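Local coordinates for protein aldehyde dehydrogenase (Burkholderia vietnamiensis, PDB 5KF0) that probably oxidises aldehydes to carboxylic acids with a nicotinamide cofactor, and binds NADPH in its cofactor pocket, at residues M335-W347 / Y384-E396. Sequence-based numbering, arbitrary orientation. Where two conformers were deposited one is given.
Sequences MISESESRRLSGW and YRKEAFGPVAILE. With NDP (NADPH dihydro-nicotinamide-adenine-dinucleotide phosphate), chain E.
Arg343 reaches from helix 338-353 to the loop 386-391 and ends on the carbonyl of Ala388. CB starts the chain with CG anti to the backbone N (chi1 167°); CG lies over a face of the Trp347 ring, near its rim. CD then bends the chain at chi3 (54°), bringing NE to Glu340 OE1, which NH2 also meets at 2.8 Å in a side-on salt bridge from above the carboxylate plane. At the tip, NH1 and NH2 hold Ala388 O end-on, at 2.9 and 3.0 Å, both from the same face of the carbonyl, so the guanidinium is fixed in rotation by an acceptor on each of two edges. Beside it, the Trp347 ring turns its edge to Glu387 O, 3.4 Å from CZ3, while Lys386 crosses it with CB 3.4 Å from CH2. Deeper, Leu344 CD2 sits 3.5 Å from Gly390 CA and 3.7 Å from Val392 CG2, and Met335 SD lies against Pro391 CD. The loop thus held carries Glu387, whose carboxylate oxygens accept hydrogen bonds from O2D and O3D, the two hydroxyls of the nicotinamide ribose of NADPH, and Phe389, with one ring face over that sugar: the Glu-x-Phe-Gly-Pro cofactor-binding motif of the aldehyde dehydrogenase fold.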
loop_
_atom_site.group_PDB
_atom_site.type_symbol
_atom_site.label_atom_id
_atom_site.label_comp_id
_atom_site.label_asym_id
_atom_site.label_seq_id
_atom_site.Cartn_x
_atom_site.Cartn_y
_atom_site.Cartn_z
ATOM N N MET A 335 -11.891 -34.010 26.716
ATOM C CA MET A 335 -12.119 -32.593 26.963
ATOM C C MET A 335 -11.239 -32.138 28.129
ATOM O O MET A 335 -10.674 -32.950 28.873
ATOM C CB MET A 335 -13.594 -32.326 27.243
ATOM C CG MET A 335 -14.473 -32.534 26.014
ATOM S SD MET A 335 -16.209 -32.221 26.348
ATOM C CE MET A 335 -16.161 -30.454 26.722
ATOM N N ILE A 336 -11.117 -30.817 28.275
ATOM C CA ILE A 336 -10.116 -30.257 29.172
ATOM C C ILE A 336 -10.396 -30.576 30.633
ATOM O O ILE A 336 -9.455 -30.595 31.437
ATOM C CB ILE A 336 -9.998 -28.736 28.936
ATOM C CG1 ILE A 336 -8.779 -28.165 29.677
ATOM C CG2 ILE A 336 -11.307 -28.011 29.316
ATOM C CD1 ILE A 336 -7.450 -28.790 29.240
ATOM N N SER A 337 -11.646 -30.853 31.002
ATOM C CA SER A 337 -11.963 -31.236 32.375
ATOM C C SER A 337 -13.324 -31.911 32.416
ATOM O O SER A 337 -14.158 -31.724 31.523
ATOM C CB SER A 337 -11.962 -30.027 33.308
ATOM O OG SER A 337 -13.041 -29.164 32.986
ATOM N N GLU A 338 -13.544 -32.691 33.485
ATOM C CA GLU A 338 -14.863 -33.279 33.705
ATOM C C GLU A 338 -15.937 -32.207 33.856
ATOM O O GLU A 338 -17.077 -32.411 33.421
ATOM C CB GLU A 338 -14.849 -34.192 34.936
ATOM C CG GLU A 338 -14.048 -35.448 34.738
ATOM C CD GLU A 338 -14.321 -36.490 35.814
ATOM O OE1 GLU A 338 -15.169 -36.232 36.696
ATOM O OE2 GLU A 338 -13.689 -37.565 35.770
ATOM N N SER A 339 -15.603 -31.062 34.461
ATOM C CA SER A 339 -16.614 -30.024 34.626
ATOM C C SER A 339 -17.034 -29.442 33.280
ATOM O O SER A 339 -18.215 -29.129 33.081
ATOM C CB SER A 339 -16.117 -28.927 35.573
ATOM O OG SER A 339 -14.961 -28.280 35.082
ATOM N N GLU A 340 -16.100 -29.313 32.337
ATOM C CA GLU A 340 -16.475 -28.807 31.021
ATOM C C GLU A 340 -17.287 -29.840 30.251
ATOM O O GLU A 340 -18.219 -29.487 29.516
ATOM C CB GLU A 340 -15.225 -28.385 30.249
ATOM C CG GLU A 340 -14.686 -27.035 30.715
ATOM C CD GLU A 340 -15.726 -25.931 30.569
ATOM O OE1 GLU A 340 -16.094 -25.610 29.428
ATOM O OE2 GLU A 340 -16.193 -25.400 31.598
ATOM N N SER A 341 -16.957 -31.122 30.423
ATOM C CA SER A 341 -17.756 -32.182 29.820
ATOM C C SER A 341 -19.174 -32.177 30.377
ATOM O O SER A 341 -20.145 -32.317 29.625
ATOM C CB SER A 341 -17.073 -33.530 30.054
ATOM O OG SER A 341 -17.804 -34.570 29.447
ATOM N N ARG A 342 -19.316 -31.991 31.696
ATOM C CA ARG A 342 -20.650 -31.958 32.291
ATOM C C ARG A 342 -21.447 -30.746 31.830
ATOM O O ARG A 342 -22.670 -30.848 31.665
ATOM C CB ARG A 342 -20.556 -31.970 33.815
ATOM C CG ARG A 342 -20.165 -33.312 34.393
ATOM C CD ARG A 342 -20.421 -33.363 35.896
ATOM N NE ARG A 342 -19.627 -32.380 36.629
ATOM C CZ ARG A 342 -18.369 -32.577 37.017
ATOM N NH1 ARG A 342 -17.756 -33.717 36.732
ATOM N NH2 ARG A 342 -17.721 -31.633 37.686
ATOM N N ARG A 343 -20.787 -29.601 31.621
ATOM C CA ARG A 343 -21.482 -28.441 31.068
ATOM C C ARG A 343 -22.106 -28.784 29.723
ATOM O O ARG A 343 -23.309 -28.593 29.507
ATOM C CB ARG A 343 -20.526 -27.256 30.913
ATOM C CG ARG A 343 -21.117 -26.115 30.058
ATOM C CD ARG A 343 -20.104 -25.035 29.681
ATOM N NE ARG A 343 -18.897 -25.564 29.033
ATOM C CZ ARG A 343 -18.825 -25.932 27.757
ATOM N NH1 ARG A 343 -19.891 -25.850 26.977
ATOM N NH2 ARG A 343 -17.683 -26.405 27.267
ATOM N N LEU A 344 -21.294 -29.304 28.808
ATOM C CA LEU A 344 -21.773 -29.583 27.458
ATOM C C LEU A 344 -22.795 -30.713 27.449
ATOM O O LEU A 344 -23.800 -30.636 26.733
ATOM C CB LEU A 344 -20.589 -29.912 26.553
ATOM C CG LEU A 344 -20.944 -30.186 25.094
ATOM C CD1 LEU A 344 -21.750 -29.032 24.480
ATOM C CD2 LEU A 344 -19.634 -30.381 24.352
ATOM N N SER A 345 -22.564 -31.770 28.238
ATOM C CA SER A 345 -23.544 -32.851 28.282
ATOM C C SER A 345 -24.875 -32.370 28.852
ATOM O O SER A 345 -25.931 -32.855 28.437
ATOM C CB SER A 345 -23.001 -34.040 29.081
ATOM O OG SER A 345 -23.030 -33.797 30.473
ATOM N N GLY A 346 -24.852 -31.398 29.770
ATOM C CA GLY A 346 -26.101 -30.850 30.280
ATOM C C GLY A 346 -26.883 -30.095 29.219
ATOM O O GLY A 346 -28.111 -30.223 29.130
ATOM N N TRP A 347 -26.183 -29.298 28.403
ATOM C CA TRP A 347 -26.829 -28.638 27.268
ATOM C C TRP A 347 -27.373 -29.660 26.281
ATOM O O TRP A 347 -28.447 -29.465 25.699
ATOM C CB TRP A 347 -25.845 -27.711 26.547
ATOM C CG TRP A 347 -25.297 -26.578 27.361
ATOM C CD1 TRP A 347 -25.646 -26.228 28.637
ATOM C CD2 TRP A 347 -24.294 -25.651 26.949
ATOM N NE1 TRP A 347 -24.917 -25.133 29.041
ATOM C CE2 TRP A 347 -24.075 -24.763 28.023
ATOM C CE3 TRP A 347 -23.553 -25.485 25.773
ATOM C CZ2 TRP A 347 -23.148 -23.717 27.952
ATOM C CZ3 TRP A 347 -22.635 -24.450 25.705
ATOM C CH2 TRP A 347 -22.437 -23.584 26.792
ATOM N N TYR A 384 -27.446 -24.649 20.904
ATOM C CA TYR A 384 -27.406 -23.910 19.647
ATOM C C TYR A 384 -26.657 -22.592 19.801
ATOM O O TYR A 384 -25.799 -22.258 18.977
ATOM C CB TYR A 384 -28.832 -23.644 19.139
ATOM C CG TYR A 384 -28.845 -23.186 17.698
ATOM C CD1 TYR A 384 -29.006 -24.101 16.664
ATOM C CD2 TYR A 384 -28.662 -21.846 17.369
ATOM C CE1 TYR A 384 -28.981 -23.695 15.344
ATOM C CE2 TYR A 384 -28.642 -21.431 16.049
ATOM C CZ TYR A 384 -28.803 -22.362 15.042
ATOM O OH TYR A 384 -28.760 -21.966 13.726
ATOM N N ARG A 385 -26.965 -21.841 20.859
ATOM C CA ARG A 385 -26.627 -20.424 20.947
ATOM C C ARG A 385 -25.348 -20.130 21.716
ATOM O O ARG A 385 -24.719 -19.094 21.471
ATOM C CB ARG A 385 -27.766 -19.653 21.620
ATOM C CG ARG A 385 -29.103 -19.815 20.932
ATOM C CD ARG A 385 -30.051 -18.652 21.238
ATOM N NE ARG A 385 -29.666 -17.434 20.513
ATOM C CZ ARG A 385 -29.963 -17.203 19.237
ATOM N NH1 ARG A 385 -30.634 -18.118 18.535
ATOM N NH2 ARG A 385 -29.575 -16.071 18.661
ATOM N N LYS A 386 -24.980 -20.972 22.674
ATOM C CA LYS A 386 -23.758 -20.724 23.422
ATOM C C LYS A 386 -22.597 -21.470 22.771
ATOM O O LYS A 386 -22.778 -22.261 21.845
ATOM C CB LYS A 386 -23.931 -21.137 24.885
ATOM C CG LYS A 386 -25.085 -20.428 25.596
ATOM C CD LYS A 386 -25.100 -20.808 27.075
ATOM C CE LYS A 386 -26.215 -20.107 27.824
ATOM N NZ LYS A 386 -26.071 -18.629 27.781
ATOM N N GLU A 387 -21.385 -21.218 23.266
ATOM C CA GLU A 387 -20.197 -21.836 22.679
ATOM C C GLU A 387 -20.034 -23.250 23.231
ATOM O O GLU A 387 -19.689 -23.434 24.406
ATOM C CB GLU A 387 -18.958 -20.986 22.949
ATOM C CG GLU A 387 -17.721 -21.530 22.240
ATOM C CD GLU A 387 -16.518 -20.613 22.385
ATOM O OE1 GLU A 387 -15.637 -20.651 21.503
ATOM O OE2 GLU A 387 -16.444 -19.876 23.394
ATOM N N ALA A 388 -20.260 -24.251 22.378
ATOM C CA ALA A 388 -20.215 -25.641 22.834
ATOM C C ALA A 388 -18.830 -26.007 23.365
ATOM O O ALA A 388 -18.699 -26.576 24.457
ATOM C CB ALA A 388 -20.612 -26.579 21.694
ATOM N N PHE A 389 -17.788 -25.677 22.600
ATOM C CA PHE A 389 -16.394 -25.987 22.932
ATOM C C PHE A 389 -16.226 -27.447 23.341
ATOM O O PHE A 389 -15.624 -27.780 24.364
ATOM C CB PHE A 389 -15.835 -25.046 24.001
ATOM C CG PHE A 389 -14.483 -24.520 23.642
ATOM C CD1 PHE A 389 -14.350 -23.674 22.552
ATOM C CD2 PHE A 389 -13.338 -24.935 24.318
ATOM C CE1 PHE A 389 -13.114 -23.200 22.168
ATOM C CE2 PHE A 389 -12.087 -24.462 23.932
ATOM C CZ PHE A 389 -11.978 -23.602 22.858
ATOM N N GLY A 390 -16.768 -28.326 22.517
ATOM C CA GLY A 390 -16.643 -29.744 22.735
ATOM C C GLY A 390 -17.077 -30.467 21.484
ATOM O O GLY A 390 -17.437 -29.841 20.486
ATOM N N PRO A 391 -17.051 -31.797 21.509
ATOM C CA PRO A 391 -17.200 -32.575 20.268
ATOM C C PRO A 391 -18.660 -32.836 19.906
ATOM O O PRO A 391 -19.084 -33.976 19.721
ATOM C CB PRO A 391 -16.436 -33.864 20.603
ATOM C CG PRO A 391 -16.639 -34.032 22.075
ATOM C CD PRO A 391 -16.617 -32.629 22.647
ATOM N N VAL A 392 -19.428 -31.754 19.780
ATOM C CA VAL A 392 -20.840 -31.812 19.427
ATOM C C VAL A 392 -21.088 -30.851 18.278
ATOM O O VAL A 392 -20.592 -29.719 18.291
ATOM C CB VAL A 392 -21.740 -31.437 20.622
ATOM C CG1 VAL A 392 -23.216 -31.438 20.206
ATOM C CG2 VAL A 392 -21.492 -32.376 21.789
ATOM N N ALA A 393 -21.870 -31.289 17.297
ATOM C CA ALA A 393 -22.323 -30.421 16.227
ATOM C C ALA A 393 -23.801 -30.671 15.985
ATOM O O ALA A 393 -24.327 -31.753 16.265
ATOM C CB ALA A 393 -21.523 -30.641 14.932
ATOM N N ILE A 394 -24.454 -29.645 15.445
ATOM C CA ILE A 394 -25.882 -29.699 15.171
ATOM C C ILE A 394 -26.089 -29.567 13.670
ATOM O O ILE A 394 -25.432 -28.767 12.989
ATOM C CB ILE A 394 -26.679 -28.630 15.955
ATOM C CG1 ILE A 394 -26.434 -27.219 15.417
ATOM C CG2 ILE A 394 -26.353 -28.711 17.442
ATOM C CD1 ILE A 394 -27.515 -26.732 14.472
ATOM N N LEU A 395 -27.001 -30.386 13.154
ATOM C CA LEU A 395 -27.297 -30.459 11.730
ATOM C C LEU A 395 -28.695 -29.900 11.503
ATOM O O LEU A 395 -29.641 -30.292 12.195
ATOM C CB LEU A 395 -27.208 -31.909 11.239
ATOM C CG LEU A 395 -27.591 -32.175 9.785
ATOM C CD1 LEU A 395 -26.589 -31.523 8.868
ATOM C CD2 LEU A 395 -27.671 -33.676 9.523
ATOM N N GLU A 396 -28.824 -28.964 10.565
ATOM C CA GLU A 396 -30.128 -28.388 10.264
ATOM C C GLU A 396 -30.238 -28.153 8.759
ATOM O O GLU A 396 -29.247 -28.217 8.020
ATOM C CB GLU A 396 -30.378 -27.100 11.076
ATOM C CG GLU A 396 -29.262 -26.047 11.003
ATOM C CD GLU A 396 -29.527 -24.812 11.879
ATOM O OE1 GLU A 396 -30.678 -24.620 12.340
ATOM O OE2 GLU A 396 -28.575 -24.032 12.112
HETATM P PA NDP E . -10.657 -18.485 29.618
HETATM O O1A NDP E . -11.384 -17.217 29.320
HETATM O O2A NDP E . -11.332 -19.306 30.718
HETATM O O5B NDP E . -9.142 -18.230 30.026
HETATM C C5B NDP E . -8.285 -17.601 29.041
HETATM C C4B NDP E . -7.140 -16.931 29.752
HETATM O O4B NDP E . -7.636 -15.804 30.510
HETATM C C3B NDP E . -6.396 -17.818 30.759
HETATM O O3B NDP E . -5.012 -17.477 30.788
HETATM C C2B NDP E . -7.057 -17.412 32.077
HETATM O O2B NDP E . -6.250 -17.640 33.251
HETATM C C1B NDP E . -7.174 -15.918 31.839
HETATM N N9A NDP E . -8.113 -15.238 32.722
HETATM C C8A NDP E . -9.402 -15.582 33.032
HETATM N N7A NDP E . -10.009 -14.722 33.816
HETATM C C5A NDP E . -9.050 -13.748 34.040
HETATM C C6A NDP E . -9.064 -12.551 34.783
HETATM N N6A NDP E . -10.113 -12.128 35.499
HETATM N N1A NDP E . -7.941 -11.797 34.779
HETATM C C2A NDP E . -6.881 -12.220 34.087
HETATM N N3A NDP E . -6.746 -13.330 33.356
HETATM C C4A NDP E . -7.874 -14.054 33.375
HETATM O O3 NDP E . -10.557 -19.347 28.287
HETATM P PN NDP E . -10.009 -20.809 27.981
HETATM O O1N NDP E . -8.594 -20.915 28.417
HETATM O O2N NDP E . -10.974 -21.784 28.607
HETATM O O5D NDP E . -10.058 -20.929 26.401
HETATM C C5D NDP E . -11.244 -21.184 25.632
HETATM C C4D NDP E . -11.797 -19.871 25.136
HETATM O O4D NDP E . -10.799 -19.184 24.335
HETATM C C3D NDP E . -13.026 -20.051 24.240
HETATM O O3D NDP E . -14.048 -19.099 24.510
HETATM C C2D NDP E . -12.432 -19.888 22.842
HETATM O O2D NDP E . -13.338 -19.521 21.808
HETATM C C1D NDP E . -11.380 -18.817 23.098
HETATM N N1N NDP E . -10.403 -18.866 22.017
HETATM C C2N NDP E . -10.226 -17.804 21.161
HETATM C C3N NDP E . -9.451 -17.878 20.061
HETATM C C7N NDP E . -9.194 -16.703 19.186
HETATM O O7N NDP E . -8.090 -16.625 18.629
HETATM N N7N NDP E . -10.171 -15.823 18.978
HETATM C C4N NDP E . -8.846 -19.178 19.666
HETATM C C5N NDP E . -8.826 -20.132 20.812
HETATM C C6N NDP E . -9.621 -19.971 21.854
HETATM P P2B NDP E . -6.273 -19.083 34.031
HETATM O O1X NDP E . -7.050 -20.037 33.205
HETATM O O2X NDP E . -4.816 -19.380 34.228
HETATM O O3X NDP E . -6.918 -18.827 35.377
#